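Local coordinates for putative ABC transporter, ATP-binding protein ComA (Streptococcus mutans, PDB 3K8U), which carries a peptidase domain of the C39 family, clan CA, within a putative ATP-binding ABC transporter, at residues A[54-64]-A[133-141]; A[90-99]-A[108-116]. All coordinates share one frame; numbering follows the deposited sequence.

Interaction 1: A[54-64]-A[133-141]; sequences IVEAAKKLGFE and GLAIFLAPQ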
ATOM      1  N   ILE A  54       9.376   3.304   2.100  1.00 21.08           N
ATOM      2  CA  ILE A  54       8.004   3.653   2.461  1.00 20.79           C
ATOM      3  C   ILE A  54       7.930   3.938   3.964  1.00 22.03           C
ATOM      4  O   ILE A  54       7.368   4.953   4.393  1.00 21.22           O
ATOM      5  CB  ILE A  54       7.014   2.513   2.103  1.00 19.85           C
ATOM      6  CG1 ILE A  54       6.873   2.388   0.586  1.00 19.61           C
ATOM      7  CG2 ILE A  54       5.653   2.766   2.742  1.00 19.59           C
ATOM      8  CD1 ILE A  54       5.950   1.265   0.149  1.00 18.18           C
ATOM      9  N   VAL A  55       8.531   3.051   4.752  1.00 22.59           N
ATOM     10  CA  VAL A  55       8.549   3.181   6.205  1.00 26.10           C
ATOM     11  C   VAL A  55       9.252   4.459   6.661  1.00 26.57           C
ATOM     12  O   VAL A  55       8.733   5.188   7.508  1.00 27.31           O
ATOM     13  CB  VAL A  55       9.214   1.947   6.863  1.00 26.30           C
ATOM     14  CG1 VAL A  55       9.430   2.182   8.352  1.00 28.54           C
ATOM     15  CG2 VAL A  55       8.344   0.717   6.655  1.00 28.47           C
ATOM     16  N   GLU A  56      10.422   4.733   6.086  1.00 28.56           N
ATOM     17  CA  GLU A  56      11.190   5.927   6.433  1.00 30.09           C
ATOM     18  C   GLU A  56      10.407   7.198   6.137  1.00 29.76           C
ATOM     19  O   GLU A  56      10.378   8.122   6.954  1.00 29.11           O
ATOM     20  CB  GLU A  56      12.522   5.958   5.678  1.00 33.53           C
ATOM     21  CG  GLU A  56      13.509   4.883   6.111  1.00 39.87           C
ATOM     22  CD  GLU A  56      14.835   4.959   5.369  1.00 43.98           C
ATOM     23  OE1 GLU A  56      14.831   5.182   4.137  1.00 46.27           O
ATOM     24  OE2 GLU A  56      15.885   4.787   6.024  1.00 46.11           O
ATOM     25  N   ALA A  57       9.764   7.235   4.973  1.00 27.50           N
ATOM     26  CA  ALA A  57       8.972   8.391   4.571  1.00 26.99           C
ATOM     27  C   ALA A  57       7.795   8.591   5.520  1.00 26.41           C
ATOM     28  O   ALA A  57       7.549   9.704   5.985  1.00 25.69           O
ATOM     29  CB  ALA A  57       8.484   8.226   3.141  1.00 24.53           C
ATOM     30  N   ALA A  58       7.093   7.502   5.832  1.00 26.81           N
ATOM     31  CA  ALA A  58       5.946   7.552   6.732  1.00 27.49           C
ATOM     32  C   ALA A  58       6.332   8.109   8.105  1.00 29.06           C
ATOM     33  O   ALA A  58       5.580   8.887   8.695  1.00 27.83           O
ATOM     34  CB  ALA A  58       5.334   6.167   6.879  1.00 27.72           C
ATOM     35  N   LYS A  59       7.500   7.706   8.603  1.00 30.63           N
ATOM     36  CA  LYS A  59       7.993   8.169   9.901  1.00 34.75           C
ATOM     37  C   LYS A  59       8.306   9.664   9.872  1.00 35.94           C
ATOM     38  O   LYS A  59       8.088  10.370  10.857  1.00 37.72           O
ATOM     39  CB  LYS A  59       9.232   7.376  10.329  1.00 36.01           C
ATOM     40  CG  LYS A  59       8.942   5.951  10.783  1.00 39.22           C
ATOM     41  CD  LYS A  59      10.207   5.258  11.273  1.00 41.87           C
ATOM     42  CE  LYS A  59       9.924   3.846  11.773  1.00 43.86           C
ATOM     43  NZ  LYS A  59       9.034   3.819  12.974  1.00 46.15           N
ATOM     44  N   LYS A  60       8.820  10.139   8.740  1.00 37.91           N
ATOM     45  CA  LYS A  60       9.138  11.554   8.570  1.00 38.32           C
ATOM     46  C   LYS A  60       7.841  12.359   8.507  1.00 37.79           C
ATOM     47  O   LYS A  60       7.830  13.556   8.787  1.00 39.63           O
ATOM     48  CB  LYS A  60       9.942  11.784   7.287  1.00 39.63           C
ATOM     49  CG  LYS A  60      11.334  11.171   7.275  1.00 41.22           C
ATOM     50  CD  LYS A  60      11.988  11.386   5.919  1.00 43.83           C
ATOM     51  CE  LYS A  60      13.352  10.720   5.826  1.00 45.79           C
ATOM     52  NZ  LYS A  60      13.930  10.857   4.454  1.00 47.54           N
ATOM     53  N   LEU A  61       6.754  11.695   8.120  1.00 36.31           N
ATOM     54  CA  LEU A  61       5.449  12.338   8.027  1.00 35.52           C
ATOM     55  C   LEU A  61       4.735  12.361   9.377  1.00 35.72           C
ATOM     56  O   LEU A  61       3.632  12.892   9.490  1.00 36.61           O
ATOM     57  CB  LEU A  61       4.569  11.627   7.000  1.00 34.72           C
ATOM     58  CG  LEU A  61       5.007  11.613   5.534  1.00 34.04           C
ATOM     59  CD1 LEU A  61       4.001  10.811   4.725  1.00 33.13           C
ATOM     60  CD2 LEU A  61       5.119  13.031   4.996  1.00 32.75           C
ATOM     61  N   GLY A  62       5.364  11.769  10.389  1.00 36.08           N
ATOM     62  CA  GLY A  62       4.778  11.736  11.719  1.00 35.71           C
ATOM     63  C   GLY A  62       3.862  10.552  11.971  1.00 35.63           C
ATOM     64  O   GLY A  62       2.965  10.624  12.808  1.00 35.14           O
ATOM     65  N   PHE A  63       4.073   9.462  11.237  1.00 34.79           N
ATOM     66  CA  PHE A  63       3.258   8.264  11.406  1.00 34.24           C
ATOM     67  C   PHE A  63       4.018   7.184  12.156  1.00 33.53           C
ATOM     68  O   PHE A  63       5.228   7.030  11.988  1.00 34.61           O
ATOM     69  CB  PHE A  63       2.829   7.692  10.048  1.00 34.45           C
ATOM     70  CG  PHE A  63       1.741   8.469   9.370  1.00 34.53           C
ATOM     71  CD1 PHE A  63       0.409   8.259   9.704  1.00 34.48           C
ATOM     72  CD2 PHE A  63       2.046   9.402   8.387  1.00 34.79           C
ATOM     73  CE1 PHE A  63      -0.606   8.967   9.067  1.00 36.28           C
ATOM     74  CE2 PHE A  63       1.040  10.115   7.744  1.00 34.74           C
ATOM     75  CZ  PHE A  63      -0.289   9.897   8.084  1.00 35.18           C
ATOM     76  N   GLU A  64       3.308   6.466  13.018  1.00 33.53           N
ATOM     77  CA  GLU A  64       3.892   5.355  13.754  1.00 34.47           C
ATOM     78  C   GLU A  64       3.776   4.208  12.750  1.00 32.37           C
ATOM     79  O   GLU A  64       2.699   3.969  12.204  1.00 33.03           O
ATOM     80  CB  GLU A  64       3.071   5.052  15.007  1.00 36.67           C
ATOM     81  CG  GLU A  64       3.659   3.953  15.875  1.00 43.38           C
ATOM     82  CD  GLU A  64       2.864   3.721  17.145  1.00 46.44           C
ATOM     83  OE1 GLU A  64       2.194   2.669  17.247  1.00 48.51           O
ATOM     84  OE2 GLU A  64       2.912   4.589  18.043  1.00 48.71           O
ATOM     85  N   GLY A 133       3.533 -11.395   1.595  1.00 10.83           N
ATOM     86  CA  GLY A 133       3.259 -11.572   3.007  1.00 11.22           C
ATOM     87  C   GLY A 133       3.599 -10.306   3.783  1.00 12.75           C
ATOM     88  O   GLY A 133       3.176 -10.140   4.926  1.00 12.38           O
ATOM     89  N   LEU A 134       4.356  -9.402   3.162  1.00 10.80           N
ATOM     90  CA  LEU A 134       4.739  -8.156   3.815  1.00 11.77           C
ATOM     91  C   LEU A 134       3.580  -7.176   3.891  1.00 12.86           C
ATOM     92  O   LEU A 134       2.918  -6.895   2.886  1.00 10.24           O
ATOM     93  CB  LEU A 134       5.918  -7.489   3.093  1.00 15.46           C
ATOM     94  CG  LEU A 134       6.387  -6.167   3.722  1.00 19.44           C
ATOM     95  CD1 LEU A 134       7.047  -6.435   5.066  1.00 21.85           C
ATOM     96  CD2 LEU A 134       7.353  -5.450   2.798  1.00 24.00           C
ATOM     97  N   ALA A 135       3.331  -6.671   5.097  1.00 11.39           N
ATOM     98  CA  ALA A 135       2.268  -5.698   5.329  1.00 11.37           C
ATOM     99  C   ALA A 135       2.848  -4.555   6.154  1.00 13.28           C
ATOM    100  O   ALA A 135       3.602  -4.784   7.100  1.00 13.65           O
ATOM    101  CB  ALA A 135       1.098  -6.341   6.072  1.00 11.33           C
ATOM    102  N   ILE A 136       2.535  -3.328   5.757  1.00 12.41           N
ATOM    103  CA  ILE A 136       3.015  -2.146   6.460  1.00 13.92           C
ATOM    104  C   ILE A 136       1.806  -1.404   7.001  1.00 14.07           C
ATOM    105  O   ILE A 136       0.913  -1.012   6.245  1.00 12.60           O
ATOM    106  CB  ILE A 136       3.837  -1.218   5.527  1.00 16.24           C
ATOM    107  CG1 ILE A 136       5.051  -1.975   4.978  1.00 16.69           C
ATOM    108  CG2 ILE A 136       4.302   0.035   6.293  1.00 17.25           C
ATOM    109  CD1 ILE A 136       5.774  -1.264   3.850  1.00 18.80           C
ATOM    110  N   PHE A 137       1.771  -1.256   8.324  1.00 15.78           N
ATOM    111  CA  PHE A 137       0.692  -0.565   9.017  1.00 17.33           C
ATOM    112  C   PHE A 137       1.170   0.805   9.487  1.00 20.34           C
ATOM    113  O   PHE A 137       2.275   0.935  10.022  1.00 19.33           O
ATOM    114  CB  PHE A 137       0.218  -1.395  10.218  1.00 17.44           C
ATOM    115  CG  PHE A 137      -0.496  -2.666   9.837  1.00 17.65           C
ATOM    116  CD1 PHE A 137      -1.885  -2.711   9.796  1.00 17.56           C
ATOM    117  CD2 PHE A 137       0.220  -3.808   9.492  1.00 18.41           C
ATOM    118  CE1 PHE A 137      -2.553  -3.870   9.414  1.00 17.08           C
ATOM    119  CE2 PHE A 137      -0.438  -4.974   9.108  1.00 17.41           C
ATOM    120  CZ  PHE A 137      -1.828  -5.005   9.065  1.00 15.92           C
ATOM    121  N   LEU A 138       0.340   1.823   9.272  1.00 20.81           N
ATOM    122  CA  LEU A 138       0.671   3.188   9.671  1.00 25.76           C
ATOM    123  C   LEU A 138      -0.423   3.753  10.569  1.00 27.70           C
ATOM    124  O   LEU A 138      -1.601   3.437  10.402  1.00 27.29           O
ATOM    125  CB  LEU A 138       0.813   4.094   8.445  1.00 27.78           C
ATOM    126  CG  LEU A 138       1.624   3.620   7.239  1.00 29.76           C
ATOM    127  CD1 LEU A 138       1.624   4.710   6.185  1.00 31.77           C
ATOM    128  CD2 LEU A 138       3.041   3.273   7.641  1.00 31.79           C
ATOM    129  N   ALA A 139      -0.028   4.613  11.500  1.00 32.35           N
ATOM    130  CA  ALA A 139      -0.972   5.237  12.420  1.00 37.21           C
ATOM    131  C   ALA A 139      -0.440   6.585  12.890  1.00 39.76           C
ATOM    132  O   ALA A 139       0.750   6.725  13.167  1.00 39.30           O
ATOM    133  CB  ALA A 139      -1.218   4.325  13.615  1.00 37.12           C
ATOM    134  N   PRO A 140      -1.309   7.610  12.941  1.00 43.56           N
ATOM    135  CA  PRO A 140      -0.900   8.947  13.384  1.00 46.34           C
ATOM    136  C   PRO A 140      -0.466   8.910  14.846  1.00 48.86           C
ATOM    137  O   PRO A 140      -1.194   8.402  15.701  1.00 50.13           O
ATOM    138  CB  PRO A 140      -2.180   9.767  13.213  1.00 46.32           C
ATOM    139  CG  PRO A 140      -2.876   9.079  12.083  1.00 45.73           C
ATOM    140  CD  PRO A 140      -2.697   7.628  12.448  1.00 44.38           C
ATOM    141  N   GLN A 141       0.734   9.411  15.125  1.00 51.71           N
ATOM    142  CA  GLN A 141       1.251   9.431  16.492  1.00 53.86           C
ATOM    143  C   GLN A 141       0.921  10.737  17.215  1.00 54.87           C
ATOM    144  O   GLN A 141       0.864  11.794  16.545  1.00 55.40           O
ATOM    145  CB  GLN A 141       2.764   9.179  16.503  1.00 54.63           C
ATOM    146  CG  GLN A 141       3.593  10.216  15.754  1.00 55.35           C
ATOM    147  CD  GLN A 141       5.085   9.918  15.773  1.00 56.55           C
ATOM    148  OE1 GLN A 141       5.902  10.779  15.445  1.00 56.79           O
ATOM    149  NE2 GLN A 141       5.446   8.694  16.151  1.00 56.90           N
TER
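Phe-63 and Pro-140 meet where the antiparallel pairing of strands 63-69 and 134-140 begins, and the phenylalanine shows how a single side chain can serve both strand and core. Its CB lies 3.9 Å from Ala-139 O. With CG anti to the carbonyl carbon and beside the backbone N (chi1 -75°), one ring edge comes to the backbone around Ala-139 and Pro-140: CD1 is 3.7 Å from Pro-140 N, and further out CE1 packs 3.8 Å from Pro-140 CG, the two side chains crossing obliquely. Ala-139 C sits at the ring edge, as does Ala-58 O, which also accepts the backbone N-H of Phe-63. Gly-62, with positive phi, closes the preceding helix in a Schellman motif that turns the chain from helix into strand.

Next to this pair, Glu-64 and Ala-139 form the hydrogen-bonded pair of the strands. Glu-64 N reaches Ala-139 O at 2.6 Å, nearly straight at 165°, and Ala-139 N returns a more bent bond to Glu-64 O at 2.9 Å. A weak bond from Gln-141 N to Gly-62 O extends the pairing past Pro-140.

The helix contributes methyl contacts alone. Ala-58 CB touches Leu-138 CD2 at 3.8 Å. Ile-136 spreads its two branches: CG2 meets Val-55 CG2 at 4.1 Å, and CD1 meets Ile-54 CG2 at 4.2 Å. Helix 54-60 and strand 134-140 run in almost the same direction, 4° apart, so that Ile-54 and Val-55, and then Ala-58 a turn later, meet Ile-136 and Leu-138, two residues apart on the strand.

Within the fold this is helix-on-sheet packing. Leu-22 of helix 17-28 touches both Ala-58 and Leu-138; strand 134-140 lies between edge strand 63-69 and strand 84-90, whose Ile-85 packs against Ile-54 and Ile-136.

Interaction 2: A[90-99]-A[108-116]; sequences KGKRLQHYYV and LIIGDPDPS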
ATOM      1  N   LYS A  90       3.926  -8.494  -9.283  1.00 27.72           N
ATOM      2  CA  LYS A  90       3.088  -8.552 -10.475  1.00 31.85           C
ATOM      3  C   LYS A  90       3.978  -8.660 -11.699  1.00 34.29           C
ATOM      4  O   LYS A  90       4.560  -7.670 -12.146  1.00 34.76           O
ATOM      5  CB  LYS A  90       2.192  -7.317 -10.564  1.00 32.60           C
ATOM      6  CG  LYS A  90       1.215  -7.185  -9.409  1.00 33.12           C
ATOM      7  CD  LYS A  90       0.209  -6.078  -9.653  1.00 35.50           C
ATOM      8  CE  LYS A  90      -0.677  -6.382 -10.847  1.00 36.22           C
ATOM      9  NZ  LYS A  90      -1.460  -7.633 -10.671  1.00 38.94           N
ATOM     10  N   GLY A  91       4.078  -9.871 -12.240  1.00 36.75           N
ATOM     11  CA  GLY A  91       4.928 -10.096 -13.394  1.00 38.31           C
ATOM     12  C   GLY A  91       6.359  -9.838 -12.968  1.00 39.50           C
ATOM     13  O   GLY A  91       6.794 -10.336 -11.927  1.00 40.02           O
ATOM     14  N   LYS A  92       7.077  -9.026 -13.737  1.00 39.13           N
ATOM     15  CA  LYS A  92       8.459  -8.703 -13.409  1.00 40.28           C
ATOM     16  C   LYS A  92       8.563  -7.505 -12.464  1.00 39.39           C
ATOM     17  O   LYS A  92       9.663  -7.089 -12.101  1.00 40.93           O
ATOM     18  CB  LYS A  92       9.278  -8.465 -14.683  1.00 42.32           C
ATOM     19  CG  LYS A  92       9.285  -9.659 -15.634  1.00 45.20           C
ATOM     20  CD  LYS A  92      10.418  -9.585 -16.652  1.00 48.04           C
ATOM     21  CE  LYS A  92      11.776  -9.787 -15.989  1.00 49.55           C
ATOM     22  NZ  LYS A  92      12.888  -9.842 -16.982  1.00 50.63           N
ATOM     23  N   ARG A  93       7.414  -6.955 -12.073  1.00 37.46           N
ATOM     24  CA  ARG A  93       7.375  -5.816 -11.158  1.00 35.82           C
ATOM     25  C   ARG A  93       7.636  -6.287  -9.729  1.00 32.33           C
ATOM     26  O   ARG A  93       6.752  -6.835  -9.069  1.00 29.45           O
ATOM     27  CB  ARG A  93       6.031  -5.083 -11.258  1.00 36.20           C
ATOM     28  CG  ARG A  93       5.894  -4.219 -12.509  1.00 39.50           C
ATOM     29  CD  ARG A  93       4.521  -3.568 -12.611  1.00 41.28           C
ATOM     30  NE  ARG A  93       3.488  -4.523 -13.006  1.00 42.91           N
ATOM     31  CZ  ARG A  93       2.181  -4.272 -12.991  1.00 44.45           C
ATOM     32  NH1 ARG A  93       1.725  -3.089 -12.596  1.00 43.46           N
ATOM     33  NH2 ARG A  93       1.325  -5.207 -13.384  1.00 44.50           N
ATOM     34  N   LEU A  94       8.870  -6.091  -9.278  1.00 31.82           N
ATOM     35  CA  LEU A  94       9.299  -6.501  -7.944  1.00 30.05           C
ATOM     36  C   LEU A  94       9.086  -5.456  -6.850  1.00 29.01           C
ATOM     37  O   LEU A  94       9.355  -5.726  -5.679  1.00 28.18           O
ATOM     38  CB  LEU A  94      10.771  -6.920  -7.975  1.00 31.26           C
ATOM     39  CG  LEU A  94      11.107  -8.197  -8.748  1.00 32.29           C
ATOM     40  CD1 LEU A  94      12.613  -8.333  -8.901  1.00 32.68           C
ATOM     41  CD2 LEU A  94      10.525  -9.411  -8.033  1.00 32.52           C
ATOM     42  N   GLN A  95       8.598  -4.276  -7.228  1.00 26.86           N
ATOM     43  CA  GLN A  95       8.350  -3.199  -6.273  1.00 25.83           C
ATOM     44  C   GLN A  95       6.969  -2.564  -6.452  1.00 23.12           C
ATOM     45  O   GLN A  95       6.834  -1.345  -6.583  1.00 23.96           O
ATOM     46  CB  GLN A  95       9.445  -2.125  -6.365  1.00 30.34           C
ATOM     47  CG  GLN A  95      10.846  -2.611  -6.002  1.00 34.84           C
ATOM     48  CD  GLN A  95      11.029  -2.880  -4.515  1.00 38.81           C
ATOM     49  OE1 GLN A  95      10.060  -3.081  -3.774  1.00 41.73           O
ATOM     50  NE2 GLN A  95      12.280  -2.876  -4.069  1.00 39.49           N
ATOM     51  N   HIS A  96       5.942  -3.404  -6.479  1.00 18.16           N
ATOM     52  CA  HIS A  96       4.576  -2.920  -6.615  1.00 16.18           C
ATOM     53  C   HIS A  96       3.878  -3.118  -5.273  1.00 14.61           C
ATOM     54  O   HIS A  96       4.181  -4.063  -4.545  1.00 13.59           O
ATOM     55  CB  HIS A  96       3.827  -3.673  -7.718  1.00 16.12           C
ATOM     56  CG  HIS A  96       2.632  -2.935  -8.232  1.00 18.69           C
ATOM     57  ND1 HIS A  96       2.731  -1.914  -9.155  1.00 18.84           N
ATOM     58  CD2 HIS A  96       1.318  -3.036  -7.924  1.00 16.83           C
ATOM     59  CE1 HIS A  96       1.530  -1.416  -9.389  1.00 18.22           C
ATOM     60  NE2 HIS A  96       0.655  -2.080  -8.655  1.00 18.37           N
ATOM     61  N   TYR A  97       2.958  -2.215  -4.940  1.00 13.60           N
ATOM     62  CA  TYR A  97       2.234  -2.294  -3.674  1.00 12.26           C
ATOM     63  C   TYR A  97       0.767  -1.970  -3.882  1.00 13.48           C
ATOM     64  O   TYR A  97       0.405  -1.303  -4.848  1.00 13.50           O
ATOM     65  CB  TYR A  97       2.789  -1.273  -2.664  1.00 13.15           C
ATOM     66  CG  TYR A  97       4.260  -1.418  -2.348  1.00 16.35           C
ATOM     67  CD1 TYR A  97       4.686  -2.136  -1.235  1.00 17.94           C
ATOM     68  CD2 TYR A  97       5.229  -0.843  -3.174  1.00 19.13           C
ATOM     69  CE1 TYR A  97       6.043  -2.288  -0.952  1.00 20.87           C
ATOM     70  CE2 TYR A  97       6.581  -0.986  -2.902  1.00 18.78           C
ATOM     71  CZ  TYR A  97       6.981  -1.709  -1.794  1.00 21.88           C
ATOM     72  OH  TYR A  97       8.323  -1.862  -1.535  1.00 26.15           O
ATOM     73  N   TYR A  98      -0.065  -2.435  -2.955  1.00 11.66           N
ATOM     74  CA  TYR A  98      -1.498  -2.149  -2.972  1.00 11.16           C
ATOM     75  C   TYR A  98      -1.845  -1.584  -1.610  1.00 12.49           C
ATOM     76  O   TYR A  98      -1.104  -1.755  -0.635  1.00 11.64           O
ATOM     77  CB  TYR A  98      -2.356  -3.418  -3.057  1.00 11.98           C
ATOM     78  CG  TYR A  98      -2.339  -4.232  -4.325  1.00 11.18           C
ATOM     79  CD1 TYR A  98      -1.950  -3.687  -5.545  1.00 11.87           C
ATOM     80  CD2 TYR A  98      -2.759  -5.563  -4.297  1.00 11.26           C
ATOM     81  CE1 TYR A  98      -1.982  -4.452  -6.712  1.00 11.55           C
ATOM     82  CE2 TYR A  98      -2.795  -6.334  -5.449  1.00 11.94           C
ATOM     83  CZ  TYR A  98      -2.409  -5.777  -6.651  1.00 14.58           C
ATOM     84  OH  TYR A  98      -2.456  -6.553  -7.784  1.00 15.15           O
ATOM     85  N   VAL A  99      -2.987  -0.914  -1.554  1.00 13.26           N
ATOM     86  CA  VAL A  99      -3.523  -0.437  -0.295  1.00 13.15           C
ATOM     87  C   VAL A  99      -4.642  -1.459  -0.068  1.00 14.18           C
ATOM     88  O   VAL A  99      -5.278  -1.897  -1.031  1.00 12.25           O
ATOM     89  CB  VAL A  99      -4.161   0.962  -0.417  1.00 13.89           C
ATOM     90  CG1 VAL A  99      -4.840   1.332   0.894  1.00 14.18           C
ATOM     91  CG2 VAL A  99      -3.101   2.003  -0.773  1.00 12.06           C
ATOM     92  N   LEU A 108     -11.200  -9.258  -1.278  1.00 22.92           N
ATOM     93  CA  LEU A 108     -10.589  -8.149  -0.564  1.00 18.99           C
ATOM     94  C   LEU A 108     -10.804  -6.901  -1.404  1.00 18.82           C
ATOM     95  O   LEU A 108     -10.890  -6.986  -2.626  1.00 19.52           O
ATOM     96  CB  LEU A 108      -9.083  -8.376  -0.426  1.00 19.78           C
ATOM     97  CG  LEU A 108      -8.626  -9.606   0.355  1.00 21.31           C
ATOM     98  CD1 LEU A 108      -7.117  -9.715   0.301  1.00 20.67           C
ATOM     99  CD2 LEU A 108      -9.110  -9.500   1.788  1.00 22.07           C
ATOM    100  N   ILE A 109     -10.928  -5.755  -0.747  1.00 17.77           N
ATOM    101  CA  ILE A 109     -11.079  -4.494  -1.459  1.00 18.26           C
ATOM    102  C   ILE A 109      -9.677  -3.891  -1.442  1.00 17.11           C
ATOM    103  O   ILE A 109      -9.128  -3.611  -0.374  1.00 16.10           O
ATOM    104  CB  ILE A 109     -12.050  -3.534  -0.744  1.00 20.63           C
ATOM    105  CG1 ILE A 109     -13.398  -4.220  -0.518  1.00 22.72           C
ATOM    106  CG2 ILE A 109     -12.237  -2.263  -1.579  1.00 20.94           C
ATOM    107  CD1 ILE A 109     -14.359  -3.407   0.320  1.00 26.08           C
ATOM    108  N   ILE A 110      -9.071  -3.766  -2.616  1.00 17.09           N
ATOM    109  CA  ILE A 110      -7.720  -3.221  -2.704  1.00 15.92           C
ATOM    110  C   ILE A 110      -7.615  -1.966  -3.558  1.00 16.42           C
ATOM    111  O   ILE A 110      -8.490  -1.674  -4.374  1.00 15.90           O
ATOM    112  CB  ILE A 110      -6.709  -4.283  -3.216  1.00 17.46           C
ATOM    113  CG1 ILE A 110      -7.074  -4.752  -4.628  1.00 19.16           C
ATOM    114  CG2 ILE A 110      -6.667  -5.488  -2.255  1.00 17.46           C
ATOM    115  CD1 ILE A 110      -6.201  -4.167  -5.717  1.00 19.59           C
ATOM    116  N   GLY A 111      -6.532  -1.225  -3.345  1.00 14.82           N
ATOM    117  CA  GLY A 111      -6.283  -0.014  -4.100  1.00 15.81           C
ATOM    118  C   GLY A 111      -4.959  -0.176  -4.812  1.00 15.41           C
ATOM    119  O   GLY A 111      -3.905  -0.249  -4.178  1.00 14.38           O
ATOM    120  N   ASP A 112      -5.025  -0.329  -6.126  1.00 14.84           N
ATOM    121  CA  ASP A 112      -3.830  -0.491  -6.940  1.00 14.84           C
ATOM    122  C   ASP A 112      -3.547   0.844  -7.635  1.00 13.89           C
ATOM    123  O   ASP A 112      -4.333   1.284  -8.464  1.00 14.34           O
ATOM    124  CB  ASP A 112      -4.069  -1.603  -7.977  1.00 14.18           C
ATOM    125  CG  ASP A 112      -2.870  -1.851  -8.881  1.00 14.91           C
ATOM    126  OD1 ASP A 112      -1.857  -1.130  -8.783  1.00 15.74           O
ATOM    127  OD2 ASP A 112      -2.944  -2.777  -9.711  1.00 16.12           O
ATOM    128  N   PRO A 113      -2.408   1.491  -7.315  1.00 15.27           N
ATOM    129  CA  PRO A 113      -2.020   2.778  -7.914  1.00 14.51           C
ATOM    130  C   PRO A 113      -2.030   2.783  -9.449  1.00 15.31           C
ATOM    131  O   PRO A 113      -2.105   3.849 -10.061  1.00 15.56           O
ATOM    132  CB  PRO A 113      -0.620   3.003  -7.351  1.00 13.93           C
ATOM    133  CG  PRO A 113      -0.723   2.373  -5.981  1.00 14.50           C
ATOM    134  CD  PRO A 113      -1.424   1.075  -6.299  1.00 14.35           C
ATOM    135  N   ASP A 114      -1.922   1.603 -10.063  1.00 14.98           N
ATOM    136  CA  ASP A 114      -1.976   1.465 -11.526  1.00 16.32           C
ATOM    137  C   ASP A 114      -3.281   2.180 -11.911  1.00 15.88           C
ATOM    138  O   ASP A 114      -4.359   1.776 -11.483  1.00 15.84           O
ATOM    139  CB  ASP A 114      -2.048  -0.031 -11.881  1.00 17.37           C
ATOM    140  CG  ASP A 114      -2.187  -0.302 -13.378  1.00 17.84           C
ATOM    141  OD1 ASP A 114      -2.709   0.544 -14.137  1.00 15.88           O
ATOM    142  OD2 ASP A 114      -1.810  -1.415 -13.788  1.00 17.48           O
ATOM    143  N   PRO A 115      -3.190   3.262 -12.712  1.00 17.08           N
ATOM    144  CA  PRO A 115      -4.380   4.017 -13.121  1.00 17.60           C
ATOM    145  C   PRO A 115      -5.437   3.272 -13.929  1.00 17.96           C
ATOM    146  O   PRO A 115      -6.566   3.747 -14.045  1.00 17.84           O
ATOM    147  CB  PRO A 115      -3.794   5.225 -13.857  1.00 17.29           C
ATOM    148  CG  PRO A 115      -2.502   4.714 -14.397  1.00 18.71           C
ATOM    149  CD  PRO A 115      -1.966   3.876 -13.252  1.00 15.31           C
ATOM    150  N   SER A 116      -5.087   2.097 -14.445  1.00 16.73           N
ATOM    151  CA  SER A 116      -6.033   1.284 -15.204  1.00 17.47           C
ATOM    152  C   SER A 116      -6.726   0.263 -14.293  1.00 18.02           C
ATOM    153  O   SER A 116      -7.575  -0.507 -14.745  1.00 18.89           O
ATOM    154  CB  SER A 116      -5.334   0.577 -16.376  1.00 19.99           C
ATOM    155  OG  SER A 116      -4.464  -0.463 -15.954  1.00 17.94           O
TER
HETATM  156  O   HOH W   1      -1.182  -3.357 -11.716  1.00 21.75           O
HETATM  157  O   HOH W   2      -4.056  -5.317  -9.654  1.00 16.60           O
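His-96 and Asp-112 supply the direct side-chain hydrogen bond: NE2 donates to OD1 at 2.7 Å (161°), with OD1 in the plane of the imidazole ring but approached from above the carboxylate plane. From the opposite face of that carboxylate, Asp-114 N also donates to Asp-112 OD1, at 3.0 Å, closing an Asx turn.

Water completes the polar set. One molecule accepts from Arg-93 NH1 and donates to Asp-112 OD2 and Asp-114 OD2; a second donates to Asp-112 OD2 and Tyr-98 OH. That hydroxyl also bonds to Glu-130, which forms a salt bridge with Lys-90.

Backbone bonds join Val-99 and Gly-111 as the hydrogen-bonded pair of an antiparallel hairpin: Val-99 N donates to Gly-111 O at 2.9 Å and Gly-111 N to Val-99 O at 2.7 Å.

The apolar share is a CH-pi contact. Ile-110, its CG1 between backbone N and carbonyl carbon (chi1 62°), sets CD1 3.9 Å from the Tyr-98 ring centroid, over one face.

Gripped at both oxygens, the Asp-112 carboxylate is probably held firmly in rotation and fixes the imidazole in turn; with Cys-17 touching His-96, the grouping is consistent with the Cys-His-Asp site of C39 peptidases, a family of clan CA.

How the interactions relate
From the N terminus the chain passes helix 17-28 and helix 51-60, then enters edge strand 63-69, giving the first half of interaction 1. Strands 84-90 and 93-104 follow, and the hairpin to strand 107-112 closes interaction 2 over a span of only a few residues. After strand 120-123 and helix 124-130, strand 134-140 returns to complete interaction 1, a much longer closure that encloses interaction 2 without crossing it. The centres lie about 18 Å apart, on opposite sides of the chain's centre, yet both contacts reach one antiparallel sheet and touch where Ile-54 CD1 packs 3.7 Å from Tyr-97 CZ, linking helix 51-60 to the hairpin.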